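Local atomic coordinates of putative acetyltransferase (Streptococcus mutans, PDB entry 4E2A), a protein that probably transfers an acyl group, most likely acetyl from acetyl-coenzyme A, to an acceptor that is not established. Residues S36-R41 with I99-K104; I56-E61 with R130-K135; V111-S116 with D124-Q129; L159-L164 with L201-L206. One frame throughout, in Å; residues are numbered along the deposited sequence.

Three of the four contacts are antiparallel strand pairs of one mixed sheet, and interaction 2 lays helix 48-63 across it. Interaction 3 is the buried one, inside the hairpin 104-113/125-133, with aromatic packing on one face and polar side chains on the other. Interactions 1, 2 and 4 are partly buried: the first pairs the outermost strand 38-42 with 94-101, the last joins 161-167 to 195-205 and adds a lysine over a tryptophan face, by cation-pi and CH-pi contact. Interactions 2 and 3 share strand 125-133 and lie on opposite sides of the chain's centre. Interactions 3 and 4, centres about 10 Å apart, touch through neighbouring strands; interaction 1 meets interaction 2 where I99 packs on I133.

Interaction 1 (S36-R41 with I99-K104); sequences SQVEIR and ILMSGK
I99 sends its side chain to the face that also carries V38 and I40. With CG1 anti to the backbone N (chi1 -177°), its CD1 lies 3.8 Å from V38 CG1, while I99 CG1 packs 3.7 Å from I40 CG1. Helix 142-157 covers this face, through L142 on V38 and I99 and F149 on I40. L100 forms the hydrogen-bonded pair with E39: L100 N donates to E39 O at 2.7 Å, and E39 N donates to L100 O at 3.0 Å. The L100 side chain turns to the other face, where its CD1 sits over one face of the R41 guanidinium, 3.9 Å from R41 NE and offset toward the rim. R41 NH1 forms a salt bridge with E47, and NE a long one with E39 OE2. M101 returns to the helix-covered face, its SD 4.1 Å from V38 CG2, and opens the type I' turn that runs to K104. In that turn S102 N donates to Q37 O at 2.9 Å, and a water joins Q37 O to G103 N just before the strand. The chemistry divides by face: apolar packing beneath the helix, and opposite it a leucine against a guanidinium whose ionic partners probably help fix its plane.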
loop_
_atom_site.group_PDB
_atom_site.type_symbol
_atom_site.label_atom_id
_atom_site.label_comp_id
_atom_site.label_asym_id
_atom_site.label_seq_id
_atom_site.Cartn_x
_atom_site.Cartn_y
_atom_site.Cartn_z
ATOM N N SER B 36 22.517 0.422 -33.698
ATOM C CA SER B 36 23.164 -0.427 -32.703
ATOM C C SER B 36 22.545 -1.823 -32.686
ATOM O O SER B 36 21.830 -2.223 -33.611
ATOM C CB SER B 36 23.067 0.212 -31.308
ATOM O OG SER B 36 23.844 -0.487 -30.345
ATOM N N GLN B 37 22.830 -2.558 -31.623
ATOM C CA GLN B 37 22.257 -3.873 -31.422
ATOM C C GLN B 37 21.007 -3.790 -30.538
ATOM O O GLN B 37 20.370 -4.803 -30.234
ATOM C CB GLN B 37 23.294 -4.789 -30.773
ATOM C CG GLN B 37 24.465 -5.147 -31.679
ATOM C CD GLN B 37 24.018 -5.779 -32.996
ATOM O OE1 GLN B 37 22.824 -5.873 -33.280
ATOM N NE2 GLN B 37 24.983 -6.213 -33.805
ATOM N N VAL B 38 20.659 -2.574 -30.141
ATOM C CA VAL B 38 19.621 -2.363 -29.143
ATOM C C VAL B 38 18.318 -1.858 -29.743
ATOM O O VAL B 38 18.316 -0.958 -30.584
ATOM C CB VAL B 38 20.101 -1.380 -28.070
ATOM C CG1 VAL B 38 18.977 -1.091 -27.081
ATOM C CG2 VAL B 38 21.313 -1.953 -27.346
ATOM N N GLU B 39 17.210 -2.452 -29.310
ATOM C CA GLU B 39 15.887 -2.040 -29.753
ATOM C C GLU B 39 14.946 -1.884 -28.561
ATOM O O GLU B 39 15.042 -2.624 -27.578
ATOM C CB GLU B 39 15.311 -3.076 -30.721
ATOM C CG GLU B 39 13.942 -2.704 -31.273
ATOM C CD GLU B 39 13.360 -3.769 -32.188
ATOM O OE1 GLU B 39 14.003 -4.834 -32.348
ATOM O OE2 GLU B 39 12.257 -3.539 -32.737
ATOM N N ILE B 40 14.042 -0.919 -28.649
ATOM C CA ILE B 40 13.019 -0.734 -27.631
ATOM C C ILE B 40 11.691 -0.712 -28.343
ATOM O O ILE B 40 11.499 0.076 -29.264
ATOM C CB ILE B 40 13.186 0.604 -26.862
ATOM C CG1 ILE B 40 14.519 0.625 -26.108
ATOM C CG2 ILE B 40 12.013 0.820 -25.867
ATOM C CD1 ILE B 40 14.839 1.968 -25.469
ATOM N N ARG B 41 10.767 -1.564 -27.912
ATOM C CA ARG B 41 9.459 -1.651 -28.549
ATOM C C ARG B 41 8.448 -2.293 -27.598
ATOM O O ARG B 41 8.825 -2.930 -26.607
ATOM C CB ARG B 41 9.540 -2.464 -29.859
ATOM C CG ARG B 41 9.982 -3.917 -29.662
ATOM C CD ARG B 41 9.594 -4.835 -30.830
ATOM N NE ARG B 41 10.227 -6.151 -30.732
ATOM C CZ ARG B 41 9.769 -7.168 -30.006
ATOM N NH1 ARG B 41 8.653 -7.032 -29.304
ATOM N NH2 ARG B 41 10.429 -8.324 -29.980
ATOM N N ILE B 99 13.238 -3.772 -23.690
ATOM C CA ILE B 99 14.457 -3.334 -24.346
ATOM C C ILE B 99 15.215 -4.595 -24.698
ATOM O O ILE B 99 15.364 -5.505 -23.871
ATOM C CB ILE B 99 15.319 -2.362 -23.518
ATOM C CG1 ILE B 99 16.543 -1.922 -24.333
ATOM C CG2 ILE B 99 15.750 -2.984 -22.207
ATOM C CD1 ILE B 99 17.250 -0.701 -23.761
ATOM N N LEU B 100 15.668 -4.657 -25.918
ATOM C CA LEU B 100 16.247 -5.851 -26.473
ATOM C C LEU B 100 17.687 -5.654 -26.890
ATOM O O LEU B 100 18.062 -4.625 -27.362
ATOM C CB LEU B 100 15.440 -6.332 -27.661
ATOM C CG LEU B 100 14.039 -6.807 -27.398
ATOM C CD1 LEU B 100 12.987 -5.931 -27.960
ATOM C CD2 LEU B 100 13.919 -8.172 -27.867
ATOM N N MET B 101 18.476 -6.681 -26.700
ATOM C CA MET B 101 19.856 -6.689 -27.116
ATOM C C MET B 101 20.104 -7.868 -28.050
ATOM O O MET B 101 19.952 -9.006 -27.694
ATOM C CB MET B 101 20.765 -6.729 -25.905
ATOM C CG MET B 101 22.156 -7.053 -26.235
ATOM S SD MET B 101 23.040 -5.583 -26.400
ATOM C CE MET B 101 23.839 -5.640 -24.879
ATOM N N SER B 102 20.410 -7.543 -29.289
ATOM C CA SER B 102 20.544 -8.537 -30.306
ATOM C C SER B 102 19.333 -9.486 -30.356
ATOM O O SER B 102 19.491 -10.643 -30.541
ATOM C CB SER B 102 21.836 -9.324 -30.117
ATOM O OG SER B 102 22.983 -8.534 -30.318
ATOM N N GLY B 103 18.138 -8.965 -30.232
ATOM C CA GLY B 103 16.909 -9.738 -30.344
ATOM C C GLY B 103 16.476 -10.460 -29.075
ATOM O O GLY B 103 15.395 -11.060 -29.034
ATOM N N LYS B 104 17.307 -10.400 -28.038
ATOM C CA LYS B 104 16.974 -10.994 -26.740
ATOM C C LYS B 104 16.467 -9.946 -25.740
ATOM O O LYS B 104 17.098 -8.894 -25.543
ATOM C CB LYS B 104 18.197 -11.684 -26.135
ATOM C CG LYS B 104 18.776 -12.845 -26.937
ATOM C CD LYS B 104 20.096 -13.300 -26.302
ATOM C CE LYS B 104 20.711 -14.485 -27.019
ATOM N NZ LYS B 104 21.920 -14.998 -26.303
HETATM O O HOH W 1 17.976 -6.062 -30.535
#

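Interaction 2 (I56-E61 with R130-K135); sequences IQTFRE and RLYILK
K135 donates twice to E61, its backbone N to the carboxylate and its NZ to the backbone carbonyl, as the side chains pass in opposite directions. K135 N reaches E61 OE1 at 2.9 Å with an N-H...O angle of 169°, on the syn side but 35° out of the carboxylate plane. The lysine chain, bent at chi2 and chi3, folds back past the glutamate and brings NZ to 2.9 Å from E61 O. A water donates to both E61 OE1 and I133 O, adding a bridge to the strand. One helical turn earlier, T58 CG2 lies 3.8 Å from L134 CD2, and T58 OG1 rests 3.6 Å from Y132 CB. That hydroxyl bonds chiefly to I54 O of its own helix. Farther out, F108 packs against Y132, whereas F59 stacks with F75 and touches V196 of the second subunit. Segment 56-61 of the helix runs at 80° to strand segment 130-133. Gripped by a backbone N-H and a water, E61 OE1 is held in position against the end of the strand.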
loop_
_atom_site.group_PDB
_atom_site.type_symbol
_atom_site.label_atom_id
_atom_site.label_comp_id
_atom_site.label_asym_id
_atom_site.label_seq_id
_atom_site.Cartn_x
_atom_site.Cartn_y
_atom_site.Cartn_z
ATOM N N ILE B 56 9.505 -12.197 -13.642
ATOM C CA ILE B 56 9.821 -13.014 -12.469
ATOM C C ILE B 56 11.332 -13.031 -12.206
ATOM O O ILE B 56 11.799 -12.858 -11.068
ATOM C CB ILE B 56 9.254 -14.437 -12.590
ATOM C CG1 ILE B 56 7.728 -14.393 -12.463
ATOM C CG2 ILE B 56 9.861 -15.348 -11.535
ATOM C CD1 ILE B 56 7.035 -15.718 -12.781
ATOM N N GLN B 57 12.105 -13.214 -13.259
ATOM C CA GLN B 57 13.532 -13.320 -13.052
ATOM C C GLN B 57 14.142 -12.043 -12.461
ATOM O O GLN B 57 14.973 -12.125 -11.553
ATOM C CB GLN B 57 14.265 -13.749 -14.315
ATOM C CG GLN B 57 15.680 -14.200 -13.969
ATOM C CD GLN B 57 16.487 -14.580 -15.183
ATOM O OE1 GLN B 57 17.714 -14.423 -15.196
ATOM N NE2 GLN B 57 15.811 -15.087 -16.217
ATOM N N THR B 58 13.727 -10.877 -12.957
ATOM C CA THR B 58 14.231 -9.612 -12.425
ATOM C C THR B 58 13.794 -9.381 -10.978
ATOM O O THR B 58 14.536 -8.795 -10.193
ATOM C CB THR B 58 13.870 -8.394 -13.322
ATOM O OG1 THR B 58 12.445 -8.319 -13.541
ATOM C CG2 THR B 58 14.570 -8.517 -14.676
ATOM N N PHE B 59 12.594 -9.849 -10.623
ATOM C CA PHE B 59 12.105 -9.632 -9.269
ATOM C C PHE B 59 12.934 -10.491 -8.298
ATOM O O PHE B 59 13.358 -10.039 -7.232
ATOM C CB PHE B 59 10.603 -9.943 -9.148
ATOM C CG PHE B 59 9.969 -9.367 -7.887
ATOM C CD1 PHE B 59 9.954 -10.097 -6.706
ATOM C CD2 PHE B 59 9.394 -8.100 -7.892
ATOM C CE1 PHE B 59 9.375 -9.581 -5.547
ATOM C CE2 PHE B 59 8.811 -7.570 -6.735
ATOM C CZ PHE B 59 8.798 -8.318 -5.564
ATOM N N ARG B 60 13.184 -11.721 -8.717
ATOM C CA ARG B 60 14.007 -12.681 -7.982
ATOM C C ARG B 60 15.424 -12.121 -7.795
ATOM O O ARG B 60 15.952 -12.084 -6.681
ATOM C CB ARG B 60 14.046 -13.989 -8.781
ATOM C CG ARG B 60 14.536 -15.208 -8.033
ATOM C CD ARG B 60 14.514 -16.454 -8.944
ATOM N NE ARG B 60 13.178 -16.741 -9.459
ATOM C CZ ARG B 60 12.403 -17.738 -9.033
ATOM N NH1 ARG B 60 12.834 -18.561 -8.085
ATOM N NH2 ARG B 60 11.204 -17.923 -9.563
ATOM N N GLU B 61 16.036 -11.670 -8.886
ATOM C CA GLU B 61 17.360 -11.036 -8.811
ATOM C C GLU B 61 17.425 -9.843 -7.864
ATOM O O GLU B 61 18.430 -9.644 -7.178
ATOM C CB GLU B 61 17.833 -10.601 -10.206
ATOM C CG GLU B 61 18.166 -11.772 -11.103
ATOM C CD GLU B 61 18.461 -11.375 -12.546
ATOM O OE1 GLU B 61 18.247 -10.188 -12.916
ATOM O OE2 GLU B 61 18.907 -12.269 -13.303
ATOM N N ARG B 130 7.231 0.732 -13.576
ATOM C CA ARG B 130 8.200 -0.357 -13.495
ATOM C C ARG B 130 9.367 -0.196 -14.463
ATOM O O ARG B 130 9.171 0.095 -15.645
ATOM C CB ARG B 130 7.534 -1.710 -13.828
ATOM C CG ARG B 130 6.626 -2.283 -12.764
ATOM C CD ARG B 130 5.998 -3.618 -13.228
ATOM N NE ARG B 130 4.982 -4.010 -12.272
ATOM C CZ ARG B 130 3.880 -4.685 -12.569
ATOM N NH1 ARG B 130 3.642 -5.065 -13.826
ATOM N NH2 ARG B 130 3.018 -4.986 -11.597
ATOM N N LEU B 131 10.582 -0.435 -13.976
ATOM C CA LEU B 131 11.734 -0.502 -14.873
ATOM C C LEU B 131 12.793 -1.442 -14.281
ATOM O O LEU B 131 13.385 -1.131 -13.248
ATOM C CB LEU B 131 12.309 0.918 -15.136
ATOM C CG LEU B 131 13.250 1.117 -16.358
ATOM C CD1 LEU B 131 13.592 2.591 -16.638
ATOM C CD2 LEU B 131 14.543 0.322 -16.194
ATOM N N TYR B 132 12.998 -2.589 -14.942
ATOM C CA TYR B 132 13.948 -3.606 -14.536
ATOM C C TYR B 132 14.889 -3.984 -15.672
ATOM O O TYR B 132 14.470 -4.107 -16.826
ATOM C CB TYR B 132 13.212 -4.891 -14.103
ATOM C CG TYR B 132 12.458 -4.804 -12.791
ATOM C CD1 TYR B 132 13.057 -5.170 -11.588
ATOM C CD2 TYR B 132 11.136 -4.369 -12.763
ATOM C CE1 TYR B 132 12.354 -5.107 -10.405
ATOM C CE2 TYR B 132 10.436 -4.302 -11.592
ATOM C CZ TYR B 132 11.044 -4.670 -10.416
ATOM O OH TYR B 132 10.335 -4.605 -9.243
ATOM N N ILE B 133 16.157 -4.189 -15.338
ATOM C CA ILE B 133 17.121 -4.728 -16.296
ATOM C C ILE B 133 17.651 -6.033 -15.716
ATOM O O ILE B 133 18.072 -6.066 -14.549
ATOM C CB ILE B 133 18.315 -3.756 -16.541
ATOM C CG1 ILE B 133 17.835 -2.384 -17.046
ATOM C CG2 ILE B 133 19.355 -4.392 -17.499
ATOM C CD1 ILE B 133 17.198 -2.385 -18.450
ATOM N N LEU B 134 17.593 -7.103 -16.506
ATOM C CA LEU B 134 18.265 -8.368 -16.153
ATOM C C LEU B 134 19.739 -8.178 -15.737
ATOM O O LEU B 134 20.519 -7.488 -16.419
ATOM C CB LEU B 134 18.205 -9.357 -17.324
ATOM C CG LEU B 134 16.947 -10.205 -17.535
ATOM C CD1 LEU B 134 17.069 -10.964 -18.837
ATOM C CD2 LEU B 134 16.692 -11.173 -16.366
ATOM N N LYS B 135 20.125 -8.806 -14.628
ATOM C CA LYS B 135 21.495 -8.692 -14.136
ATOM C C LYS B 135 22.541 -9.022 -15.203
ATOM O O LYS B 135 23.591 -8.382 -15.261
ATOM C CB LYS B 135 21.711 -9.594 -12.916
ATOM C CG LYS B 135 22.268 -8.839 -11.732
ATOM C CD LYS B 135 21.333 -8.901 -10.532
ATOM C CE LYS B 135 21.461 -10.238 -9.812
ATOM N NZ LYS B 135 20.984 -10.174 -8.397
HETATM O O HOH W 2 17.607 -7.731 -12.279
#

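Interaction 3 (V111-S116 with D124-Q129); sequences VNWGSS and DAFEIQ
F126 packs against V111 and W113 from the neighbouring strand of the hairpin 104-113/125-133. Its CB leaves the strand on the face shared with V111, and CG, anti to the backbone N (chi1 -178°), swings the ring across the partner strand. CG lies 4.1 Å from N112 O, which sits over one ring face, offset toward the rim. Farther along, CE1 approaches W113 CE3 at 4.1 Å, while CE2 comes within 3.6 Å of V111 CG1. At the tip, CZ is 3.6 Å from V111 CB. Helix 142-157 adds A154 and S157, and V162 of the next strand also touches the ring. Beneath this packing, E127 N donates to N112 O at 2.7 Å, nearly straight at 176°, and N112 N returns a bond to E127 O at 2.9 Å. Toward the hairpin's end a water accepts from G114 N and donates to A125 O, spanning the strands where they part. On the other face the polar ends of E127 and Q129 have partners in T118 and K110. This buried part of the hairpin therefore separates its chemistry: apolar groups fill the helix side, and hydrogen-bonding groups gather on the other, where the K110 ammonium, bonded to Q129 OE1, would probably polarise that amide.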
loop_
_atom_site.group_PDB
_atom_site.type_symbol
_atom_site.label_atom_id
_atom_site.label_comp_id
_atom_site.label_asym_id
_atom_site.label_seq_id
_atom_site.Cartn_x
_atom_site.Cartn_y
_atom_site.Cartn_z
ATOM N N VAL B 111 4.564 1.873 -18.242
ATOM C CA VAL B 111 4.094 3.252 -18.031
ATOM C C VAL B 111 2.559 3.353 -17.988
ATOM O O VAL B 111 1.877 2.570 -18.618
ATOM C CB VAL B 111 4.695 4.237 -19.073
ATOM C CG1 VAL B 111 6.216 4.381 -18.829
ATOM C CG2 VAL B 111 4.416 3.759 -20.477
ATOM N N ASN B 112 2.026 4.297 -17.213
ATOM C CA ASN B 112 0.584 4.448 -17.068
ATOM C C ASN B 112 0.113 5.887 -17.242
ATOM O O ASN B 112 0.852 6.834 -16.959
ATOM C CB ASN B 112 0.101 3.996 -15.683
ATOM C CG ASN B 112 0.644 2.651 -15.258
ATOM O OD1 ASN B 112 1.099 2.499 -14.124
ATOM N ND2 ASN B 112 0.560 1.665 -16.132
ATOM N N TRP B 113 -1.130 6.042 -17.684
ATOM C CA TRP B 113 -1.810 7.330 -17.629
ATOM C C TRP B 113 -3.322 7.106 -17.449
ATOM O O TRP B 113 -3.770 5.957 -17.414
ATOM C CB TRP B 113 -1.510 8.162 -18.874
ATOM C CG TRP B 113 -2.005 7.565 -20.154
ATOM C CD1 TRP B 113 -3.196 7.831 -20.771
ATOM C CD2 TRP B 113 -1.319 6.624 -20.988
ATOM N NE1 TRP B 113 -3.294 7.105 -21.943
ATOM C CE2 TRP B 113 -2.151 6.360 -22.099
ATOM C CE3 TRP B 113 -0.080 5.972 -20.909
ATOM C CZ2 TRP B 113 -1.794 5.461 -23.109
ATOM C CZ3 TRP B 113 0.274 5.086 -21.916
ATOM C CH2 TRP B 113 -0.582 4.839 -23.001
ATOM N N GLY B 114 -4.098 8.183 -17.332
ATOM C CA GLY B 114 -5.536 8.058 -17.101
ATOM C C GLY B 114 -5.854 7.306 -15.819
ATOM O O GLY B 114 -5.202 7.508 -14.781
ATOM N N SER B 115 -6.859 6.433 -15.878
ATOM C CA SER B 115 -7.291 5.688 -14.693
ATOM C C SER B 115 -6.344 4.533 -14.363
ATOM O O SER B 115 -6.412 3.954 -13.277
ATOM C CB SER B 115 -8.721 5.153 -14.877
ATOM O OG SER B 115 -8.765 4.241 -15.966
ATOM N N SER B 116 -5.449 4.206 -15.294
ATOM C CA SER B 116 -4.516 3.098 -15.072
ATOM C C SER B 116 -3.324 3.461 -14.181
ATOM O O SER B 116 -2.529 2.590 -13.805
ATOM C CB SER B 116 -4.033 2.524 -16.408
ATOM O OG SER B 116 -5.116 1.940 -17.109
ATOM N N ASP B 124 -3.663 15.342 -15.525
ATOM C CA ASP B 124 -2.955 15.342 -16.798
ATOM C C ASP B 124 -1.552 14.787 -16.655
ATOM O O ASP B 124 -0.591 15.386 -17.180
ATOM C CB ASP B 124 -2.851 16.763 -17.358
ATOM C CG ASP B 124 -4.018 17.125 -18.233
ATOM O OD1 ASP B 124 -4.477 18.288 -18.161
ATOM O OD2 ASP B 124 -4.473 16.241 -18.991
ATOM N N ALA B 125 -1.453 13.653 -15.957
ATOM C CA ALA B 125 -0.171 13.056 -15.573
ATOM C C ALA B 125 0.092 11.678 -16.198
ATOM O O ALA B 125 -0.841 10.981 -16.605
ATOM C CB ALA B 125 -0.060 12.978 -14.062
ATOM N N PHE B 126 1.380 11.313 -16.225
ATOM C CA PHE B 126 1.933 10.102 -16.837
ATOM C C PHE B 126 2.897 9.477 -15.800
ATOM O O PHE B 126 3.778 10.156 -15.279
ATOM C CB PHE B 126 2.682 10.547 -18.110
ATOM C CG PHE B 126 3.300 9.439 -18.931
ATOM C CD1 PHE B 126 2.787 9.123 -20.192
ATOM C CD2 PHE B 126 4.445 8.794 -18.509
ATOM C CE1 PHE B 126 3.366 8.139 -20.988
ATOM C CE2 PHE B 126 5.046 7.799 -19.305
ATOM C CZ PHE B 126 4.505 7.473 -20.541
ATOM N N GLU B 127 2.727 8.187 -15.519
ATOM C CA GLU B 127 3.446 7.500 -14.451
ATOM C C GLU B 127 4.475 6.516 -15.006
ATOM O O GLU B 127 4.171 5.736 -15.886
ATOM C CB GLU B 127 2.461 6.728 -13.551
ATOM C CG GLU B 127 3.143 5.841 -12.504
ATOM C CD GLU B 127 2.168 4.933 -11.740
ATOM O OE1 GLU B 127 0.983 4.861 -12.100
ATOM O OE2 GLU B 127 2.599 4.278 -10.774
ATOM N N ILE B 128 5.697 6.565 -14.496
ATOM C CA ILE B 128 6.662 5.507 -14.784
ATOM C C ILE B 128 6.605 4.543 -13.599
ATOM O O ILE B 128 7.020 4.893 -12.486
ATOM C CB ILE B 128 8.081 6.064 -15.011
ATOM C CG1 ILE B 128 8.062 7.108 -16.138
ATOM C CG2 ILE B 128 9.041 4.932 -15.365
ATOM C CD1 ILE B 128 9.300 8.042 -16.133
ATOM N N GLN B 129 6.033 3.360 -13.831
ATOM C CA GLN B 129 5.691 2.429 -12.747
ATOM C C GLN B 129 6.762 1.364 -12.501
ATOM O O GLN B 129 7.128 1.104 -11.349
ATOM C CB GLN B 129 4.335 1.740 -13.020
ATOM C CG GLN B 129 3.855 0.817 -11.869
ATOM C CD GLN B 129 2.798 -0.209 -12.298
ATOM O OE1 GLN B 129 2.108 -0.036 -13.305
ATOM N NE2 GLN B 129 2.671 -1.286 -11.522
HETATM O O HOH W 3 -3.597 10.916 -17.199
#

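Interaction 4 (L159-L164 with L201-L206); sequences LSWVWL and LLKKSL
S160 O is gripped by two donors: L206 N at 2.8 Å, placed 40° out of the carbonyl plane, and a water that also bonds to S205 OG. The grip lies at the end of an antiparallel ladder in the mixed sheet of this GNAT-type fold, where strand 195-205 pairs with 161-167, itself parallel to 125-133. The segment axes make an angle of 156°. Two hydrogen-bonded pairs, V162 with K204 and L164 with L202, contribute four backbone bonds; K204 N reaches V162 O at 2.8 Å, and V162 N reaches K204 O at a longer 3.2 Å. Side chains then alternate between faces. V162 CG1 meets K204 CB at 3.6 Å and also L206 CD2 at 3.8 Å, on the face where A154 of helix 142-157 packs. On the other face, W163 CZ3 touches L201 CD1 at 3.8 Å, while W163 NE1 bonds to Q117. W161 lies across the partner strand, and L122 from a loop touches both it and K203. With K203 CG between the backbone N and the carbonyl carbon (chi1 59°), the chain runs over one face of the indole, which has the water over its opposite face. K203 NZ makes a cation-pi contact 5.0 Å from the centroid of the six-membered ring of W161, and a CH-pi contact sets K203 CE 3.6 Å from that same centroid.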
loop_
_atom_site.group_PDB
_atom_site.type_symbol
_atom_site.label_atom_id
_atom_site.label_comp_id
_atom_site.label_asym_id
_atom_site.label_seq_id
_atom_site.Cartn_x
_atom_site.Cartn_y
_atom_site.Cartn_z
ATOM N N LEU B 159 0.761 15.199 -22.134
ATOM C CA LEU B 159 0.307 15.425 -20.764
ATOM C C LEU B 159 1.194 16.481 -20.086
ATOM O O LEU B 159 2.176 16.938 -20.670
ATOM C CB LEU B 159 0.266 14.107 -19.982
ATOM C CG LEU B 159 -0.697 13.088 -20.602
ATOM C CD1 LEU B 159 -0.491 11.692 -20.041
ATOM C CD2 LEU B 159 -2.141 13.550 -20.411
ATOM N N SER B 160 0.829 16.888 -18.872
ATOM C CA SER B 160 1.521 17.982 -18.200
ATOM C C SER B 160 2.656 17.532 -17.281
ATOM O O SER B 160 3.614 18.268 -17.099
ATOM C CB SER B 160 0.536 18.866 -17.433
ATOM O OG SER B 160 -0.350 19.508 -18.335
ATOM N N TRP B 161 2.550 16.321 -16.730
ATOM C CA TRP B 161 3.515 15.834 -15.741
ATOM C C TRP B 161 3.878 14.354 -15.958
ATOM O O TRP B 161 3.060 13.550 -16.409
ATOM C CB TRP B 161 2.993 16.045 -14.302
ATOM C CG TRP B 161 2.577 17.444 -14.010
ATOM C CD1 TRP B 161 1.315 17.952 -14.068
ATOM C CD2 TRP B 161 3.431 18.536 -13.629
ATOM N NE1 TRP B 161 1.325 19.293 -13.743
ATOM C CE2 TRP B 161 2.608 19.672 -13.473
ATOM C CE3 TRP B 161 4.807 18.656 -13.410
ATOM C CZ2 TRP B 161 3.122 20.919 -13.106
ATOM C CZ3 TRP B 161 5.311 19.905 -13.045
ATOM C CH2 TRP B 161 4.468 21.009 -12.894
ATOM N N VAL B 162 5.126 14.027 -15.666
ATOM C CA VAL B 162 5.542 12.639 -15.514
ATOM C C VAL B 162 6.004 12.513 -14.068
ATOM O O VAL B 162 6.665 13.410 -13.534
ATOM C CB VAL B 162 6.657 12.266 -16.526
ATOM C CG1 VAL B 162 7.862 13.167 -16.358
ATOM C CG2 VAL B 162 7.070 10.790 -16.390
ATOM N N TRP B 163 5.597 11.434 -13.410
ATOM C CA TRP B 163 5.931 11.222 -12.015
ATOM C C TRP B 163 6.335 9.781 -11.697
ATOM O O TRP B 163 6.059 8.847 -12.453
ATOM C CB TRP B 163 4.761 11.650 -11.114
ATOM C CG TRP B 163 3.568 10.758 -11.202
ATOM C CD1 TRP B 163 2.600 10.783 -12.155
ATOM C CD2 TRP B 163 3.217 9.700 -10.297
ATOM N NE1 TRP B 163 1.657 9.827 -11.889
ATOM C CE2 TRP B 163 2.010 9.147 -10.769
ATOM C CE3 TRP B 163 3.799 9.181 -9.140
ATOM C CZ2 TRP B 163 1.374 8.080 -10.115
ATOM C CZ3 TRP B 163 3.168 8.120 -8.496
ATOM C CH2 TRP B 163 1.975 7.579 -8.990
ATOM N N LEU B 164 6.994 9.611 -10.558
ATOM C CA LEU B 164 7.343 8.290 -10.077
ATOM C C LEU B 164 7.491 8.341 -8.557
ATOM O O LEU B 164 7.570 9.415 -7.971
ATOM C CB LEU B 164 8.625 7.796 -10.759
ATOM C CG LEU B 164 9.832 8.740 -10.767
ATOM C CD1 LEU B 164 10.519 8.652 -9.432
ATOM C CD2 LEU B 164 10.805 8.343 -11.876
ATOM N N LEU B 201 6.835 11.148 -3.701
ATOM C CA LEU B 201 6.405 11.223 -5.091
ATOM C C LEU B 201 7.121 12.391 -5.750
ATOM O O LEU B 201 7.182 13.474 -5.185
ATOM C CB LEU B 201 4.885 11.389 -5.189
ATOM C CG LEU B 201 4.051 10.236 -4.604
ATOM C CD1 LEU B 201 4.573 8.883 -5.051
ATOM C CD2 LEU B 201 3.997 10.299 -3.094
ATOM N N LEU B 202 7.693 12.160 -6.931
ATOM C CA LEU B 202 8.455 13.195 -7.611
ATOM C C LEU B 202 7.836 13.408 -8.976
ATOM O O LEU B 202 7.475 12.437 -9.649
ATOM C CB LEU B 202 9.924 12.785 -7.784
ATOM C CG LEU B 202 10.629 12.032 -6.654
ATOM C CD1 LEU B 202 12.062 11.672 -7.086
ATOM C CD2 LEU B 202 10.642 12.868 -5.379
ATOM N N LYS B 203 7.715 14.675 -9.378
ATOM C CA LYS B 203 7.210 15.005 -10.694
ATOM C C LYS B 203 8.164 15.874 -11.493
ATOM O O LYS B 203 8.967 16.629 -10.942
ATOM C CB LYS B 203 5.849 15.699 -10.595
ATOM C CG LYS B 203 5.832 16.990 -9.780
ATOM C CD LYS B 203 4.396 17.534 -9.739
ATOM C CE LYS B 203 4.371 19.044 -9.714
ATOM N NZ LYS B 203 4.498 19.513 -8.318
ATOM N N LYS B 204 8.028 15.765 -12.807
ATOM C CA LYS B 204 8.772 16.558 -13.763
ATOM C C LYS B 204 7.802 17.218 -14.735
ATOM O O LYS B 204 6.992 16.554 -15.390
ATOM C CB LYS B 204 9.758 15.691 -14.549
ATOM C CG LYS B 204 10.499 16.451 -15.657
ATOM C CD LYS B 204 11.275 15.501 -16.583
ATOM C CE LYS B 204 12.402 16.220 -17.344
ATOM N NZ LYS B 204 12.086 16.385 -18.770
ATOM N N SER B 205 7.915 18.531 -14.847
ATOM C CA SER B 205 7.129 19.293 -15.809
ATOM C C SER B 205 7.370 18.842 -17.243
ATOM O O SER B 205 8.512 18.788 -17.706
ATOM C CB SER B 205 7.467 20.787 -15.717
ATOM O OG SER B 205 6.638 21.503 -16.619
ATOM N N LEU B 206 6.292 18.550 -17.956
ATOM C CA LEU B 206 6.401 18.259 -19.386
ATOM C C LEU B 206 6.132 19.536 -20.208
ATOM O O LEU B 206 6.314 19.547 -21.425
ATOM C CB LEU B 206 5.431 17.140 -19.788
ATOM C CG LEU B 206 5.638 15.797 -19.076
ATOM C CD1 LEU B 206 4.559 14.790 -19.474
ATOM C CD2 LEU B 206 7.017 15.262 -19.434
HETATM O O HOH W 4 3.994 21.231 -16.997
#